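Local coordinates for DegT/DnrJ/EryC1/StrS aminotransferase (Brucella abortus 2308, PDB 4QGR), which binds pyridoxal phosphate and probably acts as an aminotransferase of the DegT/DnrJ/EryC1/StrS family, at residues 271-276 and 365-370; 276-281 and 373-378; 283-288 and 298-303; 303-308 and 352-357. All blocks are in the same frame, centred on the assembly; numbering follows the deposited sequence.

In the fold
All four contacts lie on the same side of the chain's centre, in its C-terminal part; contacts 3 and 4 lie nearer the cofactor pocket than the two helix contacts. Contacts 1 and 2 clamp the same two helices, 247-278 and 364-377, first in a buried stretch and then, partly buried, near their C-terminal ends, each with an arginine-aspartate bridge at its outer side. Contacts 3 and 4 share the two-stranded sheet of 298-301 and 353-356: contact 3, partly buried, adds a loop by backbone bonding, while contact 4, buried like contact 1, docks helix 305-314 through one arginine and leucines. Y274 and H378 reach from the helices to the sheet and the turn after it.

Contact 1. Residues 271-276 and 365-370; sequences ARRYNE and ADQDKI
With CG swung anti to the backbone N (chi1 -168°) and the chain extended beyond it, Q367 reaches straight across to helix 271-276, where the ring of Y274 receives it. The amide NE2 of Q367 ends over the centre of one face of the Y274 ring, 3.3 Å from CG of Y274, and amide and ring planes stand almost perpendicular, 86° apart. That nitrogen also donates to the carbonyl oxygen of I270, which fixes the rotation of the amide. I370 comes to the far end of the same tyrosine: its CG2 lies at the ring edge, 3.8 Å from CE1 of Y274, and its CD1 is 3.4 Å from OH of Y274. The hydroxyl itself is hydrogen-bonded to the carbonyl oxygen of P357. Toward the surface R273, extended from CG to NE, slants across Q367 and meets D368 end-on. Both NH1 and NH2 of R273 converge on OD1 of D368, at 2.8 and 2.7 Å; NH2 is received on the syn lone pair of OD1, whereas NH1 comes from above the carboxylate plane, and neither bond is straight. The axes of the two segments approach to 10.9 Å and cross at -27°: a near-parallel helix pair with a polar-aromatic core and a salt bridge at its solvent side, joining helices 247-278 and 364-377 in the C-terminal part of the aminotransferase fold.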
# COMPACT_ATOMS: atom_id res chain seq x y z
N ALA A 271 17.64 24.57 13.70
CA ALA A 271 17.89 23.69 14.86
C ALA A 271 18.99 24.24 15.71
O ALA A 271 18.90 24.19 16.92
CB ALA A 271 18.24 22.29 14.42
N ARG A 272 20.06 24.73 15.08
CA ARG A 272 21.20 25.28 15.84
C ARG A 272 20.79 26.51 16.62
O ARG A 272 21.21 26.72 17.75
CB ARG A 272 22.41 25.55 14.92
CG ARG A 272 23.09 24.26 14.48
CD ARG A 272 24.29 24.48 13.55
NE ARG A 272 24.85 23.21 13.08
CZ ARG A 272 25.69 22.43 13.78
NH1 ARG A 272 26.07 22.75 15.01
NH2 ARG A 272 26.14 21.29 13.25
N ARG A 273 19.95 27.33 16.01
CA ARG A 273 19.44 28.52 16.69
C ARG A 273 18.57 28.14 17.90
O ARG A 273 18.70 28.76 18.97
CB ARG A 273 18.72 29.45 15.72
CG ARG A 273 18.47 30.85 16.27
CD ARG A 273 18.16 31.78 15.11
NE ARG A 273 18.00 33.16 15.58
CZ ARG A 273 16.86 33.75 15.91
NH1 ARG A 273 15.69 33.13 15.80
NH2 ARG A 273 16.88 35.02 16.32
N TYR A 274 17.70 27.14 17.77
CA TYR A 274 16.98 26.67 18.96
C TYR A 274 17.95 26.16 20.02
O TYR A 274 17.79 26.44 21.22
CB TYR A 274 16.07 25.50 18.63
CG TYR A 274 14.65 25.74 18.14
CD1 TYR A 274 13.77 26.62 18.79
CD2 TYR A 274 14.15 24.96 17.09
CE1 TYR A 274 12.45 26.76 18.36
CE2 TYR A 274 12.85 25.06 16.66
CZ TYR A 274 11.99 25.96 17.31
OH TYR A 274 10.69 26.04 16.90
N ASN A 275 18.92 25.34 19.60
CA ASN A 275 19.79 24.67 20.58
C ASN A 275 20.56 25.71 21.41
O ASN A 275 20.56 25.62 22.64
CB ASN A 275 20.77 23.69 19.92
CG ASN A 275 20.09 22.38 19.47
OD1 ASN A 275 18.93 22.10 19.81
ND2 ASN A 275 20.83 21.57 18.75
N GLU A 276 21.14 26.71 20.74
CA GLU A 276 21.93 27.73 21.43
C GLU A 276 21.06 28.60 22.35
O GLU A 276 21.49 28.99 23.41
CB GLU A 276 22.72 28.59 20.43
CG GLU A 276 23.83 27.78 19.75
CD GLU A 276 24.81 27.15 20.76
OE1 GLU A 276 25.26 27.85 21.71
OE2 GLU A 276 25.12 25.93 20.62
N ALA A 365 11.26 35.68 13.40
CA ALA A 365 10.26 36.21 14.33
C ALA A 365 9.44 35.10 15.00
O ALA A 365 9.21 35.15 16.22
CB ALA A 365 9.34 37.22 13.62
N ASP A 366 9.06 34.07 14.25
CA ASP A 366 8.30 33.01 14.88
C ASP A 366 9.18 32.18 15.83
O ASP A 366 8.80 31.87 16.98
CB ASP A 366 7.62 32.15 13.83
CG ASP A 366 6.36 32.81 13.28
OD1 ASP A 366 5.85 33.78 13.88
OD2 ASP A 366 5.87 32.34 12.24
N GLN A 367 10.38 31.88 15.40
CA GLN A 367 11.33 31.21 16.27
C GLN A 367 11.62 32.02 17.53
O GLN A 367 11.60 31.47 18.63
CB GLN A 367 12.62 30.89 15.52
CG GLN A 367 13.51 29.96 16.28
CD GLN A 367 14.56 29.29 15.41
OE1 GLN A 367 15.06 29.87 14.45
NE2 GLN A 367 14.92 28.07 15.76
N ASP A 368 11.85 33.32 17.39
CA ASP A 368 12.04 34.16 18.57
C ASP A 368 10.88 34.08 19.54
O ASP A 368 11.07 34.08 20.74
CB ASP A 368 12.25 35.64 18.17
CG ASP A 368 13.57 35.88 17.44
OD1 ASP A 368 14.45 34.99 17.44
OD2 ASP A 368 13.72 36.96 16.86
N LYS A 369 9.66 34.04 19.02
CA LYS A 369 8.48 34.00 19.84
C LYS A 369 8.45 32.68 20.61
O LYS A 369 8.17 32.65 21.84
CB LYS A 369 7.23 34.15 18.98
CG LYS A 369 5.96 34.26 19.80
CD LYS A 369 4.72 33.98 18.96
CE LYS A 369 3.48 34.45 19.73
NZ LYS A 369 2.22 34.00 19.06
N ILE A 370 8.76 31.60 19.89
CA ILE A 370 8.77 30.28 20.51
C ILE A 370 9.82 30.25 21.60
O ILE A 370 9.55 29.86 22.72
CB ILE A 370 9.01 29.17 19.45
CG1 ILE A 370 7.86 29.09 18.44
CG2 ILE A 370 9.20 27.83 20.12
CD1 ILE A 370 8.21 28.42 17.14

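Contact 2. Residues 276-281 and 373-378; sequences EALKDV and VIRGFH
R375 grips the turn that follows helix 247-278 with its guanidinium edge. Its NH1 donates to OD1 of D280 at 2.8 Å and its NH2 to OD2 of D280 at 3.1 Å, each on a syn lone pair, with the two planar groups only 16° apart: a two-pronged, end-on salt bridge with nearly straight bonds. NH1 also lies 2.6 Å from O of A277, a weak and strongly bent bond to a backbone carbonyl just before that turn. The bend at chi3 of R375 (69°) turns the guanidinium to this edge. Inward the contact becomes apolar: L278 and I374 cross at about a right angle, with CD2 of L278 3.7 Å from CG2 of I374. V281 packs its CB 3.9 Å from CB of H378, and the carbonyl oxygen of V281 sits over one face of the imidazole, 3.7 Å from CD2 of H378. F377 brings its edge, at CD2, over the opposite face of that imidazole, and NE2 of H378 is hydrogen-bonded to OG of S302 in the turn after strand 298-301. Behind I374 stands L312 of helix 305-314. H378 is the first residue to leave helical geometry, and this is a meeting of two helix C-termini, closed on its outer side by an arginine-carboxylate clamp.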
# COMPACT_ATOMS: atom_id res chain seq x y z
N GLU A 276 21.14 26.71 20.74
CA GLU A 276 21.93 27.73 21.43
C GLU A 276 21.06 28.60 22.35
O GLU A 276 21.49 28.99 23.41
CB GLU A 276 22.72 28.59 20.43
CG GLU A 276 23.83 27.78 19.75
CD GLU A 276 24.81 27.15 20.76
OE1 GLU A 276 25.26 27.85 21.71
OE2 GLU A 276 25.12 25.93 20.62
N ALA A 277 19.80 28.83 21.97
CA ALA A 277 18.95 29.73 22.74
C ALA A 277 18.28 29.02 23.91
O ALA A 277 17.89 29.67 24.88
CB ALA A 277 17.91 30.37 21.84
N LEU A 278 18.12 27.70 23.81
CA LEU A 278 17.31 26.95 24.78
C LEU A 278 18.07 26.04 25.73
O LEU A 278 17.50 25.54 26.69
CB LEU A 278 16.25 26.10 24.03
CG LEU A 278 15.15 26.93 23.34
CD1 LEU A 278 14.32 26.03 22.44
CD2 LEU A 278 14.28 27.64 24.36
N LYS A 279 19.35 25.81 25.46
CA LYS A 279 20.11 24.81 26.17
C LYS A 279 20.19 24.99 27.69
O LYS A 279 20.39 24.01 28.41
CB LYS A 279 21.53 24.70 25.60
CG LYS A 279 22.37 25.93 25.78
CD LYS A 279 23.68 25.76 25.02
CE LYS A 279 24.47 27.06 25.01
NZ LYS A 279 25.73 26.88 24.24
N ASP A 280 20.03 26.21 28.16
CA ASP A 280 20.07 26.46 29.60
C ASP A 280 18.75 26.31 30.35
O ASP A 280 18.75 26.36 31.58
CB ASP A 280 20.64 27.86 29.87
CG ASP A 280 19.79 28.97 29.28
OD1 ASP A 280 19.24 28.85 28.15
OD2 ASP A 280 19.68 30.00 29.95
N VAL A 281 17.63 26.17 29.64
CA VAL A 281 16.33 26.00 30.28
C VAL A 281 15.66 24.64 29.98
O VAL A 281 14.79 24.21 30.73
CB VAL A 281 15.34 27.12 29.92
CG1 VAL A 281 15.75 28.44 30.55
CG2 VAL A 281 15.17 27.28 28.41
N VAL A 373 8.69 32.13 24.75
CA VAL A 373 7.66 31.54 25.58
C VAL A 373 8.28 30.45 26.43
O VAL A 373 7.96 30.33 27.63
CB VAL A 373 6.48 31.00 24.73
CG1 VAL A 373 5.50 30.23 25.60
CG2 VAL A 373 5.78 32.13 24.03
N ILE A 374 9.18 29.66 25.84
CA ILE A 374 9.81 28.57 26.56
C ILE A 374 10.70 29.12 27.70
O ILE A 374 10.62 28.65 28.84
CB ILE A 374 10.63 27.66 25.61
CG1 ILE A 374 9.69 26.99 24.59
CG2 ILE A 374 11.40 26.59 26.39
CD1 ILE A 374 10.37 26.23 23.49
N ARG A 375 11.51 30.13 27.40
CA ARG A 375 12.38 30.74 28.40
C ARG A 375 11.54 31.37 29.53
O ARG A 375 11.84 31.21 30.73
CB ARG A 375 13.28 31.80 27.74
CG ARG A 375 14.30 31.22 26.75
CD ARG A 375 15.28 32.28 26.28
NE ARG A 375 16.13 32.63 27.42
CZ ARG A 375 17.15 31.90 27.84
NH1 ARG A 375 17.51 30.78 27.21
NH2 ARG A 375 17.82 32.27 28.91
N GLY A 376 10.45 32.03 29.14
CA GLY A 376 9.56 32.68 30.09
C GLY A 376 8.90 31.67 31.01
O GLY A 376 8.80 31.90 32.21
N PHE A 377 8.44 30.55 30.45
CA PHE A 377 7.87 29.46 31.23
C PHE A 377 8.83 29.00 32.31
O PHE A 377 8.41 28.70 33.43
CB PHE A 377 7.52 28.25 30.34
CG PHE A 377 6.86 27.11 31.10
CD1 PHE A 377 5.52 27.19 31.47
CD2 PHE A 377 7.59 25.98 31.46
CE1 PHE A 377 4.93 26.16 32.18
CE2 PHE A 377 6.99 24.94 32.15
CZ PHE A 377 5.66 25.03 32.52
N HIS A 378 10.13 28.94 31.98
CA HIS A 378 11.13 28.46 32.89
C HIS A 378 11.77 29.58 33.73
O HIS A 378 12.85 29.43 34.27
CB HIS A 378 12.16 27.63 32.12
CG HIS A 378 11.65 26.29 31.72
ND1 HIS A 378 11.24 25.36 32.64
CD2 HIS A 378 11.45 25.73 30.50
CE1 HIS A 378 10.81 24.28 32.01
NE2 HIS A 378 10.94 24.48 30.71

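Contact 3. Residues 283-288 and 298-303; sequences KVPELP and YSIESE
K283 runs alongside E301, both side chains pointing the same way from neighbouring backbones. Its CB lies 4.0 Å from CB of E301; CG stands anti to the backbone N (chi1 -180°) and the chain stays extended, which carries CD of K283 to 3.8 Å from OE1 of E301. A bend at chi4 then turns the ammonium back toward the carboxylate, where NZ stands 3.6 Å from OE2 of E301 in a long salt bridge. Closer partners hold both charged ends: D114 takes the lysine nitrogen, while Y116 and R352 bind the glutamate oxygens.

Beneath these side chains the backbones form a single antiparallel bridge. N of K283 donates to O of E301 and N of E301 to O of K283, both at 3.0 Å, making a hydrogen-bonded pair. Strand 298-301, whose other edge is paired with strand 353-356 in a two-stranded antiparallel sheet, thereby gains a short piece of loop along this edge. The carbonyl of K283 also receives a CA-H contact from I300, and a water bonded to O of S299 reaches it weakly.

Beyond the bridge, P285 bends the chain as the centre of an inverse gamma turn and sets CG over one face of the Y298 ring, the two side chains crossing at about a right angle. CG of P285 sits 3.9 Å from the centroid of the Y298 ring, 28° off its normal, a CH-pi contact, while CD packs 3.3 Å from O of S299. The hydroxyl of Y298 continues past the proline toward V284, whose CG1 lies 3.8 Å away, and comes very close to OD1 of N275 in helix 247-278, probably a hydrogen bond.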
# COMPACT_ATOMS: atom_id res chain seq x y z
N LYS A 283 16.41 20.52 27.85
CA LYS A 283 17.37 19.63 27.27
C LYS A 283 17.20 19.66 25.76
O LYS A 283 16.12 19.38 25.26
CB LYS A 283 17.21 18.24 27.85
CG LYS A 283 18.17 17.19 27.33
CD LYS A 283 18.18 15.99 28.28
CE LYS A 283 19.23 14.96 27.91
NZ LYS A 283 19.06 14.56 26.51
N VAL A 284 18.26 20.01 25.05
CA VAL A 284 18.17 20.23 23.61
C VAL A 284 18.85 19.07 22.85
O VAL A 284 19.76 18.42 23.36
CB VAL A 284 18.75 21.60 23.16
CG1 VAL A 284 17.99 22.76 23.79
CG2 VAL A 284 20.24 21.72 23.45
N PRO A 285 18.38 18.81 21.64
CA PRO A 285 18.96 17.76 20.82
C PRO A 285 20.28 18.20 20.15
O PRO A 285 20.30 18.68 19.03
CB PRO A 285 17.84 17.50 19.80
CG PRO A 285 17.18 18.85 19.62
CD PRO A 285 17.20 19.44 20.99
N GLU A 286 21.39 18.01 20.83
CA GLU A 286 22.69 18.38 20.26
C GLU A 286 23.03 17.56 19.00
O GLU A 286 22.68 16.39 18.91
CB GLU A 286 23.80 18.21 21.30
CG GLU A 286 23.72 19.22 22.43
CD GLU A 286 24.32 20.55 22.03
OE1 GLU A 286 25.47 20.55 21.50
OE2 GLU A 286 23.67 21.60 22.24
N LEU A 287 23.65 18.21 18.03
CA LEU A 287 24.08 17.56 16.81
C LEU A 287 25.50 17.12 17.04
O LEU A 287 26.37 17.95 17.21
CB LEU A 287 24.09 18.54 15.64
CG LEU A 287 22.92 18.56 14.71
CD1 LEU A 287 23.22 19.62 13.66
CD2 LEU A 287 22.65 17.19 14.08
N PRO A 288 25.74 15.82 17.07
CA PRO A 288 27.13 15.39 17.24
C PRO A 288 28.00 15.80 16.05
O PRO A 288 27.51 15.92 14.94
CB PRO A 288 27.04 13.87 17.36
CG PRO A 288 25.61 13.57 17.60
CD PRO A 288 24.81 14.68 16.99
N TYR A 298 12.02 18.43 15.96
CA TYR A 298 12.96 19.12 16.84
C TYR A 298 12.44 18.85 18.25
O TYR A 298 11.43 19.42 18.66
CB TYR A 298 13.04 20.60 16.54
CG TYR A 298 14.03 21.28 17.50
CD1 TYR A 298 13.60 21.75 18.74
CD2 TYR A 298 15.37 21.31 17.22
CE1 TYR A 298 14.51 22.32 19.66
CE2 TYR A 298 16.29 21.86 18.13
CZ TYR A 298 15.85 22.33 19.35
OH TYR A 298 16.73 22.90 20.26
N SER A 299 13.09 17.91 18.94
CA SER A 299 12.57 17.36 20.17
C SER A 299 13.44 17.73 21.38
O SER A 299 14.64 17.38 21.43
CB SER A 299 12.47 15.85 20.05
OG SER A 299 11.52 15.47 19.04
N ILE A 300 12.79 18.36 22.36
CA ILE A 300 13.40 18.80 23.61
C ILE A 300 12.85 17.97 24.77
O ILE A 300 11.88 17.24 24.59
CB ILE A 300 13.13 20.29 23.90
CG1 ILE A 300 11.63 20.55 24.04
CG2 ILE A 300 13.76 21.10 22.79
CD1 ILE A 300 11.23 21.79 24.77
N GLU A 301 13.46 18.08 25.93
CA GLU A 301 12.85 17.57 27.15
C GLU A 301 12.73 18.71 28.14
O GLU A 301 13.64 19.51 28.27
CB GLU A 301 13.63 16.42 27.77
CG GLU A 301 13.80 15.22 26.86
CD GLU A 301 14.86 14.26 27.36
OE1 GLU A 301 14.96 14.07 28.57
OE2 GLU A 301 15.59 13.71 26.54
N SER A 302 11.62 18.77 28.85
CA SER A 302 11.36 19.85 29.79
C SER A 302 10.77 19.35 31.09
O SER A 302 9.97 18.43 31.08
CB SER A 302 10.38 20.83 29.15
OG SER A 302 10.04 21.87 30.03
N GLU A 303 11.17 19.98 32.21
CA GLU A 303 10.40 19.90 33.47
C GLU A 303 9.01 20.45 33.18
O GLU A 303 8.87 21.34 32.33
CB GLU A 303 11.06 20.72 34.59
O HOH W 1 16.70 16.62 23.30

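Contact 4. Residues 303-308 and 352-357; sequences ENRDGL and RILSLP
R305 slants across L354 at the start of strand 353-356, with its CG and CD beside the carbonyl oxygens of R352 and I353. Here the first turn of helix 305-314 meets the small sheet of strands 298-301 and 353-356, a helix packed on a two-stranded antiparallel sheet. CG leaves anti to the backbone N (chi1 -172°), and bends at chi2 and chi3 lay the methylenes, not the guanidinium, against the leucine: CG of R305 is 4.0 Å from CB of L354. The same CG is 3.5 Å from O of R352. One turn further on, L308 meets the other end of L354, CD2 of each 4.3 Å apart, and F377 of helix 364-377 packs against L308 as well.

Bonds in its plane hold the guanidinium. NE and NH2 of R305 grip D306 side-on, both reaching OD1 from the same face of the carboxylate, each at 3.0 Å. NH1 points instead to the strand and is shared with the carbonyl of P350. The bond from NH1 of R305 to O of I353 is 2.8 Å long with an angle of 151° at the hydrogen, the oxygen lying 11° from the guanidinium plane.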
# COMPACT_ATOMS: atom_id res chain seq x y z
N GLU A 303 11.17 19.98 32.21
CA GLU A 303 10.40 19.90 33.47
C GLU A 303 9.01 20.45 33.18
O GLU A 303 8.87 21.34 32.33
CB GLU A 303 11.06 20.72 34.59
N ASN A 304 7.99 19.94 33.89
CA ASN A 304 6.61 20.35 33.68
C ASN A 304 6.26 20.46 32.19
O ASN A 304 5.78 21.52 31.74
CB ASN A 304 6.36 21.66 34.41
CG ASN A 304 6.65 21.55 35.89
OD1 ASN A 304 7.47 22.29 36.44
ND2 ASN A 304 5.99 20.60 36.55
N ARG A 305 6.51 19.39 31.45
CA ARG A 305 6.28 19.40 30.02
C ARG A 305 4.81 19.67 29.68
O ARG A 305 4.53 20.39 28.72
CB ARG A 305 6.72 18.05 29.39
CG ARG A 305 6.72 17.98 27.88
CD ARG A 305 5.34 17.67 27.27
NE ARG A 305 4.58 16.69 28.04
CZ ARG A 305 4.80 15.38 28.08
NH1 ARG A 305 5.80 14.85 27.41
NH2 ARG A 305 4.04 14.62 28.84
N ASP A 306 3.88 19.14 30.46
CA ASP A 306 2.45 19.39 30.14
C ASP A 306 2.13 20.88 30.27
O ASP A 306 1.39 21.46 29.45
CB ASP A 306 1.53 18.57 31.03
CG ASP A 306 1.50 17.10 30.65
OD1 ASP A 306 2.03 16.73 29.58
OD2 ASP A 306 0.94 16.32 31.42
N GLY A 307 2.68 21.49 31.32
CA GLY A 307 2.57 22.96 31.54
C GLY A 307 3.14 23.77 30.38
O GLY A 307 2.55 24.77 29.95
N LEU A 308 4.32 23.38 29.92
CA LEU A 308 4.97 24.04 28.79
C LEU A 308 4.14 23.95 27.54
O LEU A 308 3.90 24.96 26.87
CB LEU A 308 6.36 23.45 28.54
CG LEU A 308 7.10 24.04 27.35
CD1 LEU A 308 7.21 25.52 27.54
CD2 LEU A 308 8.46 23.44 27.16
N ARG A 352 8.37 13.68 29.54
CA ARG A 352 9.16 14.90 29.47
C ARG A 352 9.51 15.41 28.07
O ARG A 352 9.94 16.55 27.95
CB ARG A 352 10.43 14.76 30.31
CG ARG A 352 11.37 13.66 29.88
CD ARG A 352 12.56 13.44 30.86
NE ARG A 352 13.56 12.54 30.24
CZ ARG A 352 13.72 11.22 30.49
NH1 ARG A 352 13.00 10.61 31.41
NH2 ARG A 352 14.67 10.52 29.86
N ILE A 353 9.32 14.61 27.03
CA ILE A 353 9.69 15.02 25.66
C ILE A 353 8.62 15.89 25.00
O ILE A 353 7.42 15.76 25.30
CB ILE A 353 10.00 13.78 24.80
CG1 ILE A 353 10.92 14.14 23.62
CG2 ILE A 353 8.72 13.04 24.41
CD1 ILE A 353 11.51 12.92 22.95
N LEU A 354 9.04 16.77 24.11
CA LEU A 354 8.13 17.60 23.32
C LEU A 354 8.78 18.05 22.04
O LEU A 354 9.96 18.39 22.05
CB LEU A 354 7.72 18.82 24.15
CG LEU A 354 6.63 19.71 23.52
CD1 LEU A 354 5.32 18.96 23.34
CD2 LEU A 354 6.42 20.97 24.35
N SER A 355 8.06 17.96 20.92
CA SER A 355 8.56 18.43 19.65
C SER A 355 7.99 19.80 19.27
O SER A 355 6.82 20.07 19.48
CB SER A 355 8.31 17.40 18.54
OG SER A 355 8.88 16.14 18.92
N LEU A 356 8.86 20.69 18.81
CA LEU A 356 8.52 22.11 18.53
C LEU A 356 8.37 22.32 17.01
O LEU A 356 8.87 21.52 16.23
CB LEU A 356 9.66 23.02 19.02
CG LEU A 356 10.08 22.82 20.47
CD1 LEU A 356 11.16 23.83 20.85
CD2 LEU A 356 8.84 22.99 21.37
N PRO A 357 7.71 23.40 16.59
CA PRO A 357 7.63 23.68 15.17
C PRO A 357 9.01 23.60 14.51
O PRO A 357 9.98 24.13 15.01
CB PRO A 357 7.07 25.09 15.12
CG PRO A 357 6.22 25.18 16.37
CD PRO A 357 7.02 24.43 17.39